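Local structure of putative lipoprotein (Pectobacterium atrosepticum SCRI1043, 3BDU) at residues Ser2-Leu7 against Val16-Pro21; His8-Arg13 against Asn46-Ala51; Gly28-Thr33 against Gln40-Asp45. The protein is of unknown function but is probably held at the bacterial cell membrane by a lipid anchor, its soluble part being a small all-beta domain related to SH3 folds. All coordinates share one frame; numbering follows the deposited sequence.

Contact 1: Ser2-Leu7 against Val16-Pro21; sequences SSNYVL and VAEGKP
Tyr5 and Ala17 exchange a pair of backbone hydrogen bonds, and these set the local register of the two strands. Tyr5 N reaches Ala17 O at 2.8 Å, and Ala17 N reaches Tyr5 O at 2.7 Å, both nearly straight. Toward Ser3 and Gly19 the pairing fades: Gly19 N still donates to Ser3 O over 3.0 Å, but the bend of 135° at the hydrogen makes this a weak bond, and the chain of Gly19 is already turning off in a conformation that suits a glycine.

The two strands, 4-9 and 14-18, form a beta hairpin, the first structural element of this DUF903 domain. Strand 4-9 is the central member of a three-stranded antiparallel sheet with 47-52 on its other flank, so the hairpin has one face turned to the second sheet, where Tyr32 covers Leu7 and Ala17.

Apolar packing is concentrated on that face. With CG anti to its carbonyl carbon and beside its own N (chi1 -75°), Tyr5 brings its ring against the segment that follows the strand, Gly19 to Pro21. Lys20 CA sits over one face of this ring, 3.8 Å from its centroid and 24° off the normal, a CH-pi contact displaced toward the rim. The lysine then runs on across the hydroxyl end, its CB lying 3.6 Å from Tyr5 CZ. Pro21 CD approaches Tyr5 CG obliquely at 3.9 Å. Pro21 and Leu7 slide past each other in opposite directions, with Pro21 CG only 3.5 Å from Leu7 CD1, tighter than usual, while the same methyl touches Ala17 CB at 3.7 Å.

Polar tips find partners elsewhere: Tyr5 OH bonds to Lys52 NZ, and Lys20 NZ bridges to Asp24 and Glu26 of the second subunit.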
loop_
_atom_site.group_PDB
_atom_site.type_symbol
_atom_site.label_atom_id
_atom_site.label_comp_id
_atom_site.label_asym_id
_atom_site.label_seq_id
_atom_site.Cartn_x
_atom_site.Cartn_y
_atom_site.Cartn_z
ATOM N N SER A 2 23.701 8.398 -23.573
ATOM C CA SER A 2 22.806 7.519 -22.765
ATOM C C SER A 2 21.339 7.736 -23.124
ATOM O O SER A 2 20.889 8.870 -23.303
ATOM C CB SER A 2 23.026 7.784 -21.272
ATOM O OG SER A 2 22.994 9.173 -20.988
ATOM N N SER A 3 20.598 6.637 -23.229
ATOM C CA SER A 3 19.184 6.692 -23.577
ATOM C C SER A 3 18.378 7.578 -22.628
ATOM O O SER A 3 18.459 7.436 -21.408
ATOM C CB SER A 3 18.595 5.279 -23.586
ATOM O OG SER A 3 18.743 4.658 -22.318
ATOM N N ASN A 4 17.601 8.491 -23.202
ATOM C CA ASN A 4 16.769 9.393 -22.419
ATOM C C ASN A 4 15.384 8.794 -22.209
ATOM O O ASN A 4 14.931 7.954 -22.985
ATOM C CB ASN A 4 16.616 10.742 -23.127
ATOM C CG ASN A 4 17.902 11.539 -23.156
ATOM O OD1 ASN A 4 18.465 11.870 -22.111
ATOM N ND2 ASN A 4 18.375 11.855 -24.356
ATOM N N TYR A 5 14.719 9.241 -21.156
ATOM C CA TYR A 5 13.376 8.782 -20.845
ATOM C C TYR A 5 12.517 10.005 -20.569
ATOM O O TYR A 5 13.027 11.075 -20.226
ATOM C CB TYR A 5 13.383 7.879 -19.606
ATOM C CG TYR A 5 13.929 6.494 -19.849
ATOM C CD1 TYR A 5 13.079 5.387 -19.899
ATOM C CD2 TYR A 5 15.293 6.286 -20.050
ATOM C CE1 TYR A 5 13.574 4.104 -20.146
ATOM C CE2 TYR A 5 15.795 5.009 -20.296
ATOM C CZ TYR A 5 14.932 3.925 -20.342
ATOM O OH TYR A 5 15.429 2.670 -20.582
ATOM N N VAL A 6 11.212 9.849 -20.735
ATOM C CA VAL A 6 10.277 10.925 -20.467
ATOM C C VAL A 6 9.285 10.407 -19.433
ATOM O O VAL A 6 8.590 9.430 -19.685
ATOM C CB VAL A 6 9.478 11.333 -21.721
ATOM C CG1 VAL A 6 8.482 12.417 -21.348
ATOM C CG2 VAL A 6 10.419 11.833 -22.823
ATOM N N LEU A 7 9.236 11.047 -18.270
ATOM C CA LEU A 7 8.309 10.645 -17.216
ATOM C C LEU A 7 7.051 11.510 -17.269
ATOM O O LEU A 7 7.140 12.735 -17.380
ATOM C CB LEU A 7 8.941 10.815 -15.827
ATOM C CG LEU A 7 10.112 9.946 -15.358
ATOM C CD1 LEU A 7 11.278 10.079 -16.331
ATOM C CD2 LEU A 7 10.531 10.377 -13.959
ATOM N N VAL A 16 12.070 15.114 -18.560
ATOM C CA VAL A 16 13.084 14.396 -19.324
ATOM C C VAL A 16 14.140 13.869 -18.362
ATOM O O VAL A 16 14.648 14.604 -17.514
ATOM C CB VAL A 16 13.792 15.307 -20.346
ATOM C CG1 VAL A 16 14.885 14.525 -21.059
ATOM C CG2 VAL A 16 12.787 15.855 -21.348
ATOM N N ALA A 17 14.461 12.589 -18.491
ATOM C CA ALA A 17 15.467 11.973 -17.642
ATOM C C ALA A 17 16.596 11.443 -18.516
ATOM O O ALA A 17 16.351 10.949 -19.617
ATOM C CB ALA A 17 14.850 10.820 -16.843
ATOM N N GLU A 18 17.824 11.574 -18.024
ATOM C CA GLU A 18 19.006 11.069 -18.713
ATOM C C GLU A 18 19.295 9.732 -18.040
ATOM O O GLU A 18 19.833 9.694 -16.933
ATOM C CB GLU A 18 20.203 12.001 -18.510
ATOM C CG GLU A 18 20.121 13.327 -19.244
ATOM C CD GLU A 18 21.444 14.088 -19.232
ATOM O OE1 GLU A 18 21.888 14.517 -18.140
ATOM O OE2 GLU A 18 22.042 14.249 -20.318
ATOM N N GLY A 19 18.934 8.641 -18.699
ATOM C CA GLY A 19 19.144 7.336 -18.100
ATOM C C GLY A 19 17.822 6.881 -17.507
ATOM O O GLY A 19 16.979 7.713 -17.169
ATOM N N LYS A 20 17.641 5.571 -17.367
ATOM C CA LYS A 20 16.389 5.030 -16.843
ATOM C C LYS A 20 16.128 5.326 -15.376
ATOM O O LYS A 20 16.942 5.014 -14.515
ATOM C CB LYS A 20 16.322 3.508 -17.044
ATOM C CG LYS A 20 14.925 2.937 -16.774
ATOM C CD LYS A 20 14.795 1.451 -17.103
ATOM C CE LYS A 20 15.286 0.574 -15.968
ATOM N NZ LYS A 20 14.996 -0.862 -16.229
ATOM N N PRO A 21 14.986 5.961 -15.077
ATOM C CA PRO A 21 14.683 6.254 -13.676
ATOM C C PRO A 21 14.498 4.908 -12.981
ATOM O O PRO A 21 13.993 3.959 -13.583
ATOM C CB PRO A 21 13.379 7.046 -13.762
ATOM C CG PRO A 21 13.507 7.751 -15.100
ATOM C CD PRO A 21 14.050 6.654 -15.983
#

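Contact 2: His8-Arg13 against Asn46-Ala51; sequences HTNDGR and NVKEMA
His8, on strand 4-9, faces Lys48 and Glu49 of antiparallel strand 47-52, its neighbour in one sheet; the pair makes a classic beta bulge. His8 O takes a 2.9 Å bond from Lys48 N and a weak, longer one from Glu49 N, while His8 N donates almost straight to Glu49 O at 2.9 Å. After the bulge, Asn10 N bonds to Asn46 O at 3.0 Å, from above the carbonyl plane (55° out of it), as residues 9-12 enter a type I turn.

Lys48 CB lies 3.5 Å from His8 O and 3.3 Å from Asn10 OD1. Lys48 CG passes Asn10 OD1 at 3.6 Å, and CD follows close by, the side chains crossing near a right angle, with Asn10 ND2 held by Asp45 O. With CG anti to the backbone N (chi1 -178°) and later bonds extended, NZ reaches a salt bridge with Asp11 of the second subunit.

In the same chain, Asp11 OD1 forms a 3.0 Å salt bridge with Arg13 NE, just after the turn. Glu49 bridges to Arg13 of the second subunit. Acids and bases thus pair both within the chain and across subunits, consistent with this strand edge being a polar part of the interface.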
loop_
_atom_site.group_PDB
_atom_site.type_symbol
_atom_site.label_atom_id
_atom_site.label_comp_id
_atom_site.label_asym_id
_atom_site.label_seq_id
_atom_site.Cartn_x
_atom_site.Cartn_y
_atom_site.Cartn_z
ATOM N N HIS A 8 5.887 10.869 -17.195
ATOM C CA HIS A 8 4.614 11.580 -17.187
ATOM C C HIS A 8 4.082 11.449 -15.768
ATOM O O HIS A 8 3.886 10.341 -15.272
ATOM C CB HIS A 8 3.638 10.958 -18.191
ATOM C CG HIS A 8 4.141 10.989 -19.599
ATOM N ND1 HIS A 8 5.249 10.279 -20.011
ATOM C CD2 HIS A 8 3.720 11.686 -20.683
ATOM C CE1 HIS A 8 5.492 10.537 -21.281
ATOM N NE2 HIS A 8 4.579 11.390 -21.715
ATOM N N THR A 9 3.868 12.586 -15.115
ATOM C CA THR A 9 3.387 12.608 -13.741
ATOM C C THR A 9 1.868 12.633 -13.664
ATOM O O THR A 9 1.184 12.944 -14.642
ATOM C CB THR A 9 3.887 13.846 -13.003
ATOM O OG1 THR A 9 3.217 14.995 -13.529
ATOM C CG2 THR A 9 5.392 14.015 -13.194
ATOM N N ASN A 10 1.339 12.319 -12.489
ATOM C CA ASN A 10 -0.102 12.330 -12.322
ATOM C C ASN A 10 -0.641 13.743 -12.146
ATOM O O ASN A 10 -1.819 13.932 -11.850
ATOM C CB ASN A 10 -0.525 11.427 -11.157
ATOM C CG ASN A 10 -0.615 9.964 -11.568
ATOM O OD1 ASN A 10 -1.154 9.638 -12.632
ATOM N ND2 ASN A 10 -0.104 9.074 -10.726
ATOM N N ASP A 11 0.222 14.737 -12.327
ATOM C CA ASP A 11 -0.213 16.124 -12.228
ATOM C C ASP A 11 0.023 16.880 -13.535
ATOM O O ASP A 11 0.239 18.092 -13.537
ATOM C CB ASP A 11 0.469 16.854 -11.058
ATOM C CG ASP A 11 1.976 16.680 -11.040
ATOM O OD1 ASP A 11 2.626 16.832 -12.094
ATOM O OD2 ASP A 11 2.518 16.412 -9.950
ATOM N N GLY A 12 -0.004 16.146 -14.644
ATOM C CA GLY A 12 0.161 16.752 -15.955
ATOM C C GLY A 12 1.505 17.326 -16.369
ATOM O O GLY A 12 1.553 18.274 -17.156
ATOM N N ARG A 13 2.594 16.763 -15.859
ATOM C CA ARG A 13 3.926 17.231 -16.221
ATOM C C ARG A 13 4.669 16.134 -16.968
ATOM O O ARG A 13 4.355 14.955 -16.826
ATOM C CB ARG A 13 4.741 17.596 -14.978
ATOM C CG ARG A 13 4.526 19.000 -14.429
ATOM C CD ARG A 13 5.480 19.239 -13.265
ATOM N NE ARG A 13 5.225 18.280 -12.194
ATOM C CZ ARG A 13 6.139 17.835 -11.338
ATOM N NH1 ARG A 13 7.394 18.255 -11.408
ATOM N NH2 ARG A 13 5.791 16.960 -10.407
ATOM N N ASN A 46 3.297 9.472 -7.995
ATOM C CA ASN A 46 3.117 10.605 -8.893
ATOM C C ASN A 46 3.643 10.315 -10.294
ATOM O O ASN A 46 3.724 11.221 -11.124
ATOM C CB ASN A 46 3.814 11.853 -8.348
ATOM C CG ASN A 46 3.318 13.136 -9.012
ATOM O OD1 ASN A 46 3.981 14.173 -8.966
ATOM N ND2 ASN A 46 2.133 13.069 -9.622
ATOM N N VAL A 47 4.015 9.063 -10.553
ATOM C CA VAL A 47 4.514 8.686 -11.871
ATOM C C VAL A 47 3.493 7.772 -12.536
ATOM O O VAL A 47 3.293 6.622 -12.122
ATOM C CB VAL A 47 5.885 7.968 -11.788
ATOM C CG1 VAL A 47 6.353 7.586 -13.189
ATOM C CG2 VAL A 47 6.914 8.885 -11.128
ATOM N N LYS A 48 2.846 8.297 -13.571
ATOM C CA LYS A 48 1.826 7.556 -14.300
ATOM C C LYS A 48 2.409 6.631 -15.361
ATOM O O LYS A 48 2.072 5.449 -15.417
ATOM C CB LYS A 48 0.853 8.542 -14.956
ATOM C CG LYS A 48 -0.290 7.891 -15.707
ATOM C CD LYS A 48 -1.249 8.940 -16.248
ATOM C CE LYS A 48 -2.487 8.293 -16.860
ATOM N NZ LYS A 48 -3.423 9.303 -17.436
ATOM N N GLU A 49 3.270 7.180 -16.211
ATOM C CA GLU A 49 3.880 6.409 -17.288
ATOM C C GLU A 49 5.289 6.902 -17.559
ATOM O O GLU A 49 5.685 7.980 -17.109
ATOM C CB GLU A 49 3.069 6.556 -18.577
ATOM C CG GLU A 49 1.593 6.282 -18.437
ATOM C CD GLU A 49 0.836 6.608 -19.710
ATOM O OE1 GLU A 49 0.894 5.807 -20.665
ATOM O OE2 GLU A 49 0.194 7.678 -19.756
HETATM N N MSE A 50 6.026 6.119 -18.332
HETATM C CA MSE A 50 7.394 6.461 -18.672
HETATM C C MSE A 50 7.707 5.942 -20.069
HETATM O O MSE A 50 7.520 4.764 -20.355
HETATM C CB MSE A 50 8.329 5.831 -17.650
HETATM C CG MSE A 50 9.750 6.313 -17.705
HETATM SE SE MSE A 50 10.721 5.515 -16.247
HETATM C CE MSE A 50 9.976 6.547 -14.802
ATOM N N ALA A 51 8.187 6.826 -20.934
ATOM C CA ALA A 51 8.513 6.452 -22.302
ATOM C C ALA A 51 10.010 6.562 -22.573
ATOM O O ALA A 51 10.648 7.543 -22.190
ATOM C CB ALA A 51 7.734 7.337 -23.275
#

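Contact 3: Gly28-Thr33 against Gln40-Asp45; sequences GMISYT and QQINRD
Tyr32 turns one ring face to Gln40, whose CB stands over it 3.8 Å from the centroid in a CH-pi contact offset toward the rim; CB comes within 3.4 Å of Tyr32 CZ. Ile42 CG2 approaches the ring obliquely, at 4.0 Å from Tyr32 CE1. The tyrosine CG lies between the backbone N and the carbonyl carbon (chi1 65°), a rotation that swings the ring across to the partner strand. A second flat group, the guanidinium of Arg44, has a water in its plane at the edge, bound to NH1.

These residues belong to a beta hairpin, strand 30-33 with strand 39-42, neighbours in the domain's second sheet, the contact being largely buried. Four backbone bonds hold it: Ile30 and Ile42 exchange one pair, Tyr32 and Gln40 the other, with Gln40 N donating almost straight to Tyr32 O at 2.8 Å. Between the isoleucines, CB of Ile30 meets CG2 of Ile42 at 3.9 Å. Farther on, Ile30 CG1 packs on Arg44 CG at 3.6 Å. On the other face, Gln41, bent at chi2, lies beside Ser31 and Met29 (a selenomethionine here); the Gln41 amide is held by Thr27 and Asp24.

One water spans Ser31 OG and Gln40 O; another spans Tyr32 OH and Gln41 O. Two donate to Gly28 O; one accepts from Arg44 N, the other from Arg44 NH1. Strand 39-42 also pairs with a strand of the third subunit. Just after strand 39-42, Asn43 forms an Asx turn, its OD1 receiving Asp45 N at 2.8 Å in the carbonyl plane, on a lone pair.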
loop_
_atom_site.group_PDB
_atom_site.type_symbol
_atom_site.label_atom_id
_atom_site.label_comp_id
_atom_site.label_asym_id
_atom_site.label_seq_id
_atom_site.Cartn_x
_atom_site.Cartn_y
_atom_site.Cartn_z
ATOM N N GLY A 28 12.730 4.862 -1.306
ATOM C CA GLY A 28 11.482 4.273 -1.750
ATOM C C GLY A 28 10.842 5.054 -2.889
ATOM O O GLY A 28 9.753 4.720 -3.357
HETATM N N MSE A 29 11.518 6.103 -3.339
HETATM C CA MSE A 29 10.993 6.919 -4.426
HETATM C C MSE A 29 11.738 6.616 -5.731
HETATM O O MSE A 29 12.706 5.860 -5.739
HETATM C CB MSE A 29 11.124 8.398 -4.044
HETATM C CG MSE A 29 10.391 8.744 -2.741
HETATM SE SE MSE A 29 10.717 10.594 -2.243
HETATM C CE MSE A 29 12.427 10.370 -1.429
ATOM N N ILE A 30 11.267 7.173 -6.839
ATOM C CA ILE A 30 11.919 6.948 -8.125
ATOM C C ILE A 30 12.999 8.005 -8.295
ATOM O O ILE A 30 12.725 9.198 -8.228
ATOM C CB ILE A 30 10.910 7.043 -9.278
ATOM C CG1 ILE A 30 9.918 5.883 -9.173
ATOM C CG2 ILE A 30 11.635 7.018 -10.624
ATOM C CD1 ILE A 30 8.818 5.945 -10.197
ATOM N N SER A 31 14.227 7.548 -8.512
ATOM C CA SER A 31 15.380 8.424 -8.653
ATOM C C SER A 31 15.826 8.543 -10.104
ATOM O O SER A 31 15.770 7.571 -10.859
ATOM C CB SER A 31 16.523 7.873 -7.779
ATOM O OG SER A 31 17.776 8.435 -8.119
ATOM N N TYR A 32 16.247 9.742 -10.497
ATOM C CA TYR A 32 16.712 9.977 -11.866
ATOM C C TYR A 32 17.561 11.235 -11.955
ATOM O O TYR A 32 17.699 11.973 -10.984
ATOM C CB TYR A 32 15.523 10.124 -12.836
ATOM C CG TYR A 32 14.648 11.341 -12.599
ATOM C CD1 TYR A 32 13.713 11.363 -11.567
ATOM C CD2 TYR A 32 14.770 12.480 -13.398
ATOM C CE1 TYR A 32 12.917 12.483 -11.330
ATOM C CE2 TYR A 32 13.979 13.614 -13.167
ATOM C CZ TYR A 32 13.055 13.607 -12.130
ATOM O OH TYR A 32 12.285 14.720 -11.876
ATOM N N THR A 33 18.122 11.473 -13.137
ATOM C CA THR A 33 18.931 12.660 -13.397
ATOM C C THR A 33 18.206 13.410 -14.508
ATOM O O THR A 33 17.857 12.818 -15.528
ATOM C CB THR A 33 20.342 12.280 -13.892
ATOM O OG1 THR A 33 20.955 11.391 -12.952
ATOM C CG2 THR A 33 21.213 13.528 -14.035
ATOM N N GLN A 40 17.336 13.994 -9.091
ATOM C CA GLN A 40 15.988 14.228 -8.584
ATOM C C GLN A 40 15.346 12.919 -8.133
ATOM O O GLN A 40 15.761 11.840 -8.553
ATOM C CB GLN A 40 15.117 14.822 -9.696
ATOM C CG GLN A 40 15.743 15.993 -10.434
ATOM C CD GLN A 40 15.372 17.325 -9.831
ATOM O OE1 GLN A 40 15.907 18.364 -10.214
ATOM N NE2 GLN A 40 14.440 17.306 -8.889
ATOM N N GLN A 41 14.331 13.037 -7.283
ATOM C CA GLN A 41 13.571 11.891 -6.802
ATOM C C GLN A 41 12.113 12.310 -6.856
ATOM O O GLN A 41 11.785 13.466 -6.594
ATOM C CB GLN A 41 13.947 11.532 -5.365
ATOM C CG GLN A 41 15.429 11.236 -5.150
ATOM C CD GLN A 41 15.661 9.865 -4.538
ATOM O OE1 GLN A 41 14.712 9.166 -4.185
ATOM N NE2 GLN A 41 16.930 9.476 -4.405
ATOM N N ILE A 42 11.238 11.376 -7.205
ATOM C CA ILE A 42 9.819 11.676 -7.287
ATOM C C ILE A 42 9.016 10.511 -6.718
ATOM O O ILE A 42 9.329 9.349 -6.979
ATOM C CB ILE A 42 9.403 11.946 -8.757
ATOM C CG1 ILE A 42 7.908 12.247 -8.830
ATOM C CG2 ILE A 42 9.749 10.736 -9.637
ATOM C CD1 ILE A 42 7.452 12.669 -10.213
ATOM N N ASN A 43 7.999 10.821 -5.920
ATOM C CA ASN A 43 7.148 9.789 -5.326
ATOM C C ASN A 43 6.591 8.870 -6.430
ATOM O O ASN A 43 6.041 9.347 -7.423
ATOM C CB ASN A 43 5.996 10.447 -4.553
ATOM C CG ASN A 43 5.234 9.462 -3.676
ATOM O OD1 ASN A 43 4.747 8.436 -4.154
ATOM N ND2 ASN A 43 5.127 9.773 -2.387
ATOM N N ARG A 44 6.729 7.557 -6.250
ATOM C CA ARG A 44 6.247 6.583 -7.232
ATOM C C ARG A 44 4.768 6.783 -7.546
ATOM O O ARG A 44 4.317 6.481 -8.649
ATOM C CB ARG A 44 6.438 5.148 -6.714
ATOM C CG ARG A 44 7.874 4.746 -6.417
ATOM C CD ARG A 44 7.918 3.392 -5.701
ATOM N NE ARG A 44 7.231 2.353 -6.463
ATOM C CZ ARG A 44 7.109 1.092 -6.068
ATOM N NH1 ARG A 44 7.628 0.708 -4.908
ATOM N NH2 ARG A 44 6.472 0.213 -6.836
ATOM N N ASP A 45 4.010 7.271 -6.570
ATOM C CA ASP A 45 2.579 7.489 -6.778
ATOM C C ASP A 45 2.292 8.644 -7.733
ATOM O O ASP A 45 1.180 8.766 -8.246
ATOM C CB ASP A 45 1.872 7.732 -5.443
ATOM C CG ASP A 45 1.946 6.527 -4.524
ATOM O OD1 ASP A 45 1.897 5.392 -5.044
ATOM O OD2 ASP A 45 2.040 6.709 -3.289
HETATM O O HOH W 1 7.538 6.526 -3.706
HETATM O O HOH W 2 8.612 2.410 -2.781
HETATM O O HOH W 3 18.420 10.946 -8.121
HETATM O O HOH W 4 11.383 15.322 -9.201
#

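Contacts 1 and 2 share strand 4-9, binding its two flanks into one sheet, whereas contact 3 builds the second sheet and is nested inside the loop that contact 2 closes. The sheets meet where Pro21 of contact 1 packs on Ile30, and where Val47 of contact 2 rests on both isoleucines of contact 3. Contact 3 is the most buried, with apolar side chains within and ordered water at its margins; contact 1 is partly buried, built on one face from a tyrosine, a proline and a leucine; contact 2, also partly buried, combines a bulge, a turn and charged groups that meet other subunits. Contacts 2 and 3 offer complementary strand edges, extending the sheets between neighbouring subunits.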